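Local coordinates for protein Cow rumen GH26 endo-mannanase (Metagenome, PDB 6UEH) that probably hydrolyses internal beta-1,4-mannosidic linkages of mannans such as galactomannan, as a family 26 endo-mannanase carrying a CBM6-like accessory domain, at residues A[69-73]-A[74-78]; A[334-337]-A[338-342]. All blocks are in the same frame, centred on the assembly; numbering follows the deposited sequence.

Contact 1 (A[69-73]-A[74-78]); sequences QILDK and GGRLQ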
loop_
_atom_site.group_PDB
_atom_site.type_symbol
_atom_site.label_atom_id
_atom_site.label_comp_id
_atom_site.label_asym_id
_atom_site.label_seq_id
_atom_site.Cartn_x
_atom_site.Cartn_y
_atom_site.Cartn_z
ATOM N N GLN A 69 -21.909 -7.461 21.396
ATOM C CA GLN A 69 -20.660 -7.948 21.964
ATOM C C GLN A 69 -20.473 -7.327 23.341
ATOM O O GLN A 69 -20.146 -6.145 23.453
ATOM C CB GLN A 69 -19.485 -7.614 21.039
ATOM C CG GLN A 69 -18.186 -8.335 21.367
ATOM C CD GLN A 69 -17.441 -7.695 22.522
ATOM O OE1 GLN A 69 -17.240 -8.316 23.564
ATOM N NE2 GLN A 69 -17.029 -6.445 22.342
ATOM N N ILE A 70 -20.693 -8.120 24.386
ATOM C CA ILE A 70 -20.724 -7.576 25.739
ATOM C C ILE A 70 -19.676 -8.175 26.677
ATOM O O ILE A 70 -19.712 -7.929 27.880
ATOM C CB ILE A 70 -22.112 -7.777 26.386
ATOM C CG1 ILE A 70 -22.443 -9.269 26.485
ATOM C CG2 ILE A 70 -23.181 -7.038 25.598
ATOM C CD1 ILE A 70 -23.699 -9.563 27.284
ATOM N N LEU A 71 -18.740 -8.950 26.140
ATOM C CA LEU A 71 -17.700 -9.534 26.984
ATOM C C LEU A 71 -16.566 -8.542 27.260
ATOM O O LEU A 71 -16.071 -8.447 28.385
ATOM C CB LEU A 71 -17.140 -10.807 26.347
ATOM C CG LEU A 71 -16.181 -11.591 27.243
ATOM C CD1 LEU A 71 -16.888 -12.013 28.524
ATOM C CD2 LEU A 71 -15.605 -12.800 26.511
ATOM N N ASP A 72 -16.164 -7.801 26.231
ATOM C CA ASP A 72 -15.048 -6.866 26.347
ATOM C C ASP A 72 -15.476 -5.427 26.072
ATOM O O ASP A 72 -15.933 -5.108 24.973
ATOM C CB ASP A 72 -13.920 -7.257 25.386
ATOM C CG ASP A 72 -13.316 -8.612 25.709
ATOM O OD1 ASP A 72 -13.227 -8.958 26.905
ATOM O OD2 ASP A 72 -12.927 -9.330 24.764
ATOM N N LYS A 73 -15.320 -4.561 27.071
ATOM C CA LYS A 73 -15.643 -3.141 26.926
ATOM C C LYS A 73 -14.783 -2.469 25.856
ATOM O O LYS A 73 -15.222 -1.526 25.195
ATOM C CB LYS A 73 -15.461 -2.402 28.256
ATOM C CG LYS A 73 -16.233 -2.978 29.432
ATOM C CD LYS A 73 -17.732 -2.752 29.310
ATOM C CE LYS A 73 -18.443 -3.191 30.584
ATOM N NZ LYS A 73 -19.926 -3.101 30.480
ATOM N N GLY A 74 -13.555 -2.951 25.695
ATOM C CA GLY A 74 -12.624 -2.346 24.762
ATOM C C GLY A 74 -12.685 -2.925 23.362
ATOM O O GLY A 74 -11.878 -2.568 22.504
ATOM N N GLY A 75 -13.646 -3.814 23.129
ATOM C CA GLY A 75 -13.795 -4.457 21.835
ATOM C C GLY A 75 -13.168 -5.839 21.813
ATOM O O GLY A 75 -12.297 -6.144 22.624
ATOM N N ARG A 76 -13.606 -6.678 20.878
ATOM C CA ARG A 76 -13.124 -8.053 20.806
ATOM C C ARG A 76 -12.964 -8.514 19.363
ATOM O O ARG A 76 -13.867 -8.349 18.545
ATOM C CB ARG A 76 -14.074 -8.990 21.557
ATOM C CG ARG A 76 -13.585 -10.429 21.664
ATOM C CD ARG A 76 -14.464 -11.243 22.615
ATOM N NE ARG A 76 -13.968 -12.607 22.788
ATOM C CZ ARG A 76 -13.087 -12.972 23.716
ATOM N NH1 ARG A 76 -12.603 -12.074 24.561
ATOM N NH2 ARG A 76 -12.690 -14.236 23.797
ATOM N N LEU A 77 -11.806 -9.094 19.060
ATOM C CA LEU A 77 -11.523 -9.598 17.721
ATOM C C LEU A 77 -12.527 -10.671 17.298
ATOM O O LEU A 77 -12.860 -11.566 18.072
ATOM C CB LEU A 77 -10.101 -10.165 17.654
ATOM C CG LEU A 77 -9.634 -10.632 16.274
ATOM C CD1 LEU A 77 -9.429 -9.441 15.350
ATOM C CD2 LEU A 77 -8.365 -11.469 16.374
ATOM N N GLN A 78 -13.020 -10.561 16.069
ATOM C CA GLN A 78 -13.897 -11.575 15.504
ATOM C C GLN A 78 -13.365 -11.991 14.141
ATOM O O GLN A 78 -12.570 -11.273 13.531
ATOM C CB GLN A 78 -15.333 -11.059 15.386
ATOM C CG GLN A 78 -15.952 -10.637 16.706
ATOM C CD GLN A 78 -16.049 -11.775 17.698
ATOM O OE1 GLN A 78 -16.344 -12.912 17.331
ATOM N NE2 GLN A 78 -15.794 -11.474 18.968
#
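R76 meets D72 through two torsions: chi1 of R76 (-174°) sets CG opposite its backbone N and the extended chain from CG to NE lays the guanidinium alongside D72 and L71, while chi1 of D72 (-63°) swings the carboxylate beside its own N, to the flank of that chain. R76 NH1 then donates to D72 OD2 at 2.8 Å, a salt bridge that reaches the oxygen on its syn side and lies almost in the guanidinium plane, although the two flat groups are turned 44° against each other. OD2 also rests along the aliphatic part of the arginine, 3.3 Å from R76 CD. L71 CD2 lies over one guanidinium face, toward its rim, 3.7 Å from R76 NH1. The remaining nitrogens of R76, NE and NH2, bond the carbonyls of G121 and Y120, so all three nitrogens of the group have a bonded partner.

The buried Q69 crosses the arginine side chain at about a right angle, its CD 3.7 Å from R76 CB. Its amide closes a ring with D72: D72 N donates to Q69 OE1 at 2.9 Å and Q69 NE2 returns a bond to D72 O at 3.1 Å, both on carbonyl lone pairs. D72 O takes a second donor, G75 N at 3.2 Å, the turn's own bond, which approaches from above the carbonyl plane. With an alanine here in place of Q69, D72 N would lose this acceptor and D72 O one of its two donors, which is likely to leave the D72 backbone less firmly placed. G75 has a positive phi, at which a side chain would jam against the preceding carbonyl oxygen. D72 to G75 form a type I beta turn, flanked by Q69 and R76, in the loop connecting strands 59-69 and 76-82, which belong to different sheets of the CBM6-like beta-sandwich.

Contact 2 (A[334-337]-A[338-342]); sequences AKTY and VEIWK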
loop_
_atom_site.group_PDB
_atom_site.type_symbol
_atom_site.label_atom_id
_atom_site.label_comp_id
_atom_site.label_asym_id
_atom_site.label_seq_id
_atom_site.Cartn_x
_atom_site.Cartn_y
_atom_site.Cartn_z
ATOM N N ALA A 334 6.642 7.245 14.941
ATOM C CA ALA A 334 5.724 7.815 13.960
ATOM C C ALA A 334 5.630 9.336 14.049
ATOM O O ALA A 334 5.687 10.022 13.031
ATOM C CB ALA A 334 4.340 7.194 14.119
ATOM N N LYS A 335 5.486 9.859 15.263
ATOM C CA LYS A 335 5.319 11.296 15.457
ATOM C C LYS A 335 6.523 12.077 14.934
ATOM O O LYS A 335 6.367 13.057 14.203
ATOM C CB LYS A 335 5.091 11.617 16.934
ATOM C CG LYS A 335 4.884 13.100 17.214
ATOM C CD LYS A 335 4.784 13.378 18.705
ATOM C CE LYS A 335 4.579 14.861 18.977
ATOM N NZ LYS A 335 5.699 15.694 18.448
ATOM N N THR A 336 7.720 11.636 15.306
ATOM C CA THR A 336 8.942 12.272 14.829
ATOM C C THR A 336 9.061 12.140 13.317
ATOM O O THR A 336 9.456 13.088 12.633
ATOM C CB THR A 336 10.194 11.671 15.500
ATOM O OG1 THR A 336 10.172 11.967 16.901
ATOM C CG2 THR A 336 11.464 12.253 14.885
ATOM N N TYR A 337 8.704 10.969 12.795
ATOM C CA TYR A 337 8.787 10.727 11.360
ATOM C C TYR A 337 7.929 11.705 10.565
ATOM O O TYR A 337 8.382 12.262 9.566
ATOM C CB TYR A 337 8.370 9.296 11.006
ATOM C CG TYR A 337 8.108 9.149 9.525
ATOM C CD1 TYR A 337 9.160 9.091 8.619
ATOM C CD2 TYR A 337 6.810 9.108 9.026
ATOM C CE1 TYR A 337 8.930 8.980 7.260
ATOM C CE2 TYR A 337 6.571 8.996 7.668
ATOM C CZ TYR A 337 7.634 8.933 6.790
ATOM O OH TYR A 337 7.398 8.820 5.434
ATOM N N VAL A 338 6.686 11.894 11.000
ATOM C CA VAL A 338 5.768 12.803 10.321
ATOM C C VAL A 338 6.338 14.220 10.305
ATOM O O VAL A 338 6.231 14.928 9.302
ATOM C CB VAL A 338 4.369 12.798 10.987
ATOM C CG1 VAL A 338 3.495 13.912 10.429
ATOM C CG2 VAL A 338 3.693 11.447 10.793
ATOM N N GLU A 339 6.964 14.620 11.409
ATOM C CA GLU A 339 7.598 15.932 11.492
ATOM C C GLU A 339 8.746 16.048 10.486
ATOM O O GLU A 339 8.946 17.101 9.885
ATOM C CB GLU A 339 8.097 16.200 12.914
ATOM C CG GLU A 339 6.979 16.296 13.948
ATOM C CD GLU A 339 7.493 16.523 15.360
ATOM O OE1 GLU A 339 6.726 16.283 16.319
ATOM O OE2 GLU A 339 8.658 16.945 15.514
ATOM N N ILE A 340 9.485 14.960 10.297
ATOM C CA ILE A 340 10.573 14.934 9.323
ATOM C C ILE A 340 10.032 15.062 7.900
ATOM O O ILE A 340 10.587 15.799 7.085
ATOM C CB ILE A 340 11.413 13.647 9.445
ATOM C CG1 ILE A 340 12.102 13.594 10.811
ATOM C CG2 ILE A 340 12.442 13.567 8.325
ATOM C CD1 ILE A 340 12.930 12.347 11.035
ATOM N N TRP A 341 8.942 14.352 7.609
ATOM C CA TRP A 341 8.286 14.451 6.307
ATOM C C TRP A 341 7.844 15.882 6.019
ATOM O O TRP A 341 8.077 16.410 4.928
ATOM C CB TRP A 341 7.077 13.513 6.231
ATOM C CG TRP A 341 6.309 13.618 4.937
ATOM C CD1 TRP A 341 5.355 14.545 4.618
ATOM C CD2 TRP A 341 6.428 12.760 3.794
ATOM N NE1 TRP A 341 4.875 14.316 3.349
ATOM C CE2 TRP A 341 5.519 13.228 2.821
ATOM C CE3 TRP A 341 7.215 11.642 3.499
ATOM C CZ2 TRP A 341 5.376 12.616 1.576
ATOM C CZ3 TRP A 341 7.072 11.036 2.260
ATOM C CH2 TRP A 341 6.162 11.526 1.315
ATOM N N LYS A 342 7.194 16.501 6.998
ATOM C CA LYS A 342 6.737 17.877 6.853
ATOM C C LYS A 342 7.916 18.823 6.654
ATOM O O LYS A 342 7.829 19.775 5.880
ATOM C CB LYS A 342 5.909 18.301 8.069
ATOM C CG LYS A 342 4.580 17.568 8.192
ATOM C CD LYS A 342 3.768 18.081 9.371
ATOM C CE LYS A 342 2.429 17.370 9.467
ATOM N NZ LYS A 342 1.635 17.840 10.638
#
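Helix 334-351 of the family 26 catalytic domain begins with this segment, and Y337 and W341 are two of its buried residues, one turn apart. The two side chains lie side by side and point the same way, both with CG opposite the backbone N (chi1 165° and 177°), which brings Y337 OH to 3.4 Å from W341 CE3. The rings also touch at Y337 CZ and W341 CE3, 4.3 Å apart. Each polar end has a partner beyond the helix: Y337 OH is hydrogen-bonded to L311 O and Q361 NE2, and W341 NE1 to Y379 O. In the TIM-barrel fold, this helix follows strand 306-309 and precedes strand 357-362, and the bonds to Q361 and L311 tie it to that second strand and to the chain just after the first. Regular i to i+4 backbone bonds join the two segments, among them V338 N to A334 O at 2.9 Å and W341 N to Y337 O at 2.9 Å. T336 CG2 approaches I340 CD1 at 4.1 Å, an apolar contact one turn along. Nearer solvent, K335 and E339 pair as a salt bridge, although the modelled separation of NZ and OE1 is too short to be reliable in detail.

How the contacts relate
The two contacts belong to different domains of one chain. Contact 1 shapes a surface loop of the CBM6-like accessory domain, whereas contact 2 lies at the start of a helix of the catalytic TIM barrel. Their centres are 33 Å apart and their nearest atoms about 21 Å, so they do not touch. The calcium ion is held by E13, E15, S37, G40 and D126, within the same accessory domain as contact 1, and none of these ligands belongs to either contact. Contact 2 reaches barrel strand 357-362 through Q361. Both combine a buried polar side chain with a salt bridge nearer solvent: one spans the turn from D72 to R76, the other joins residues one helical turn apart.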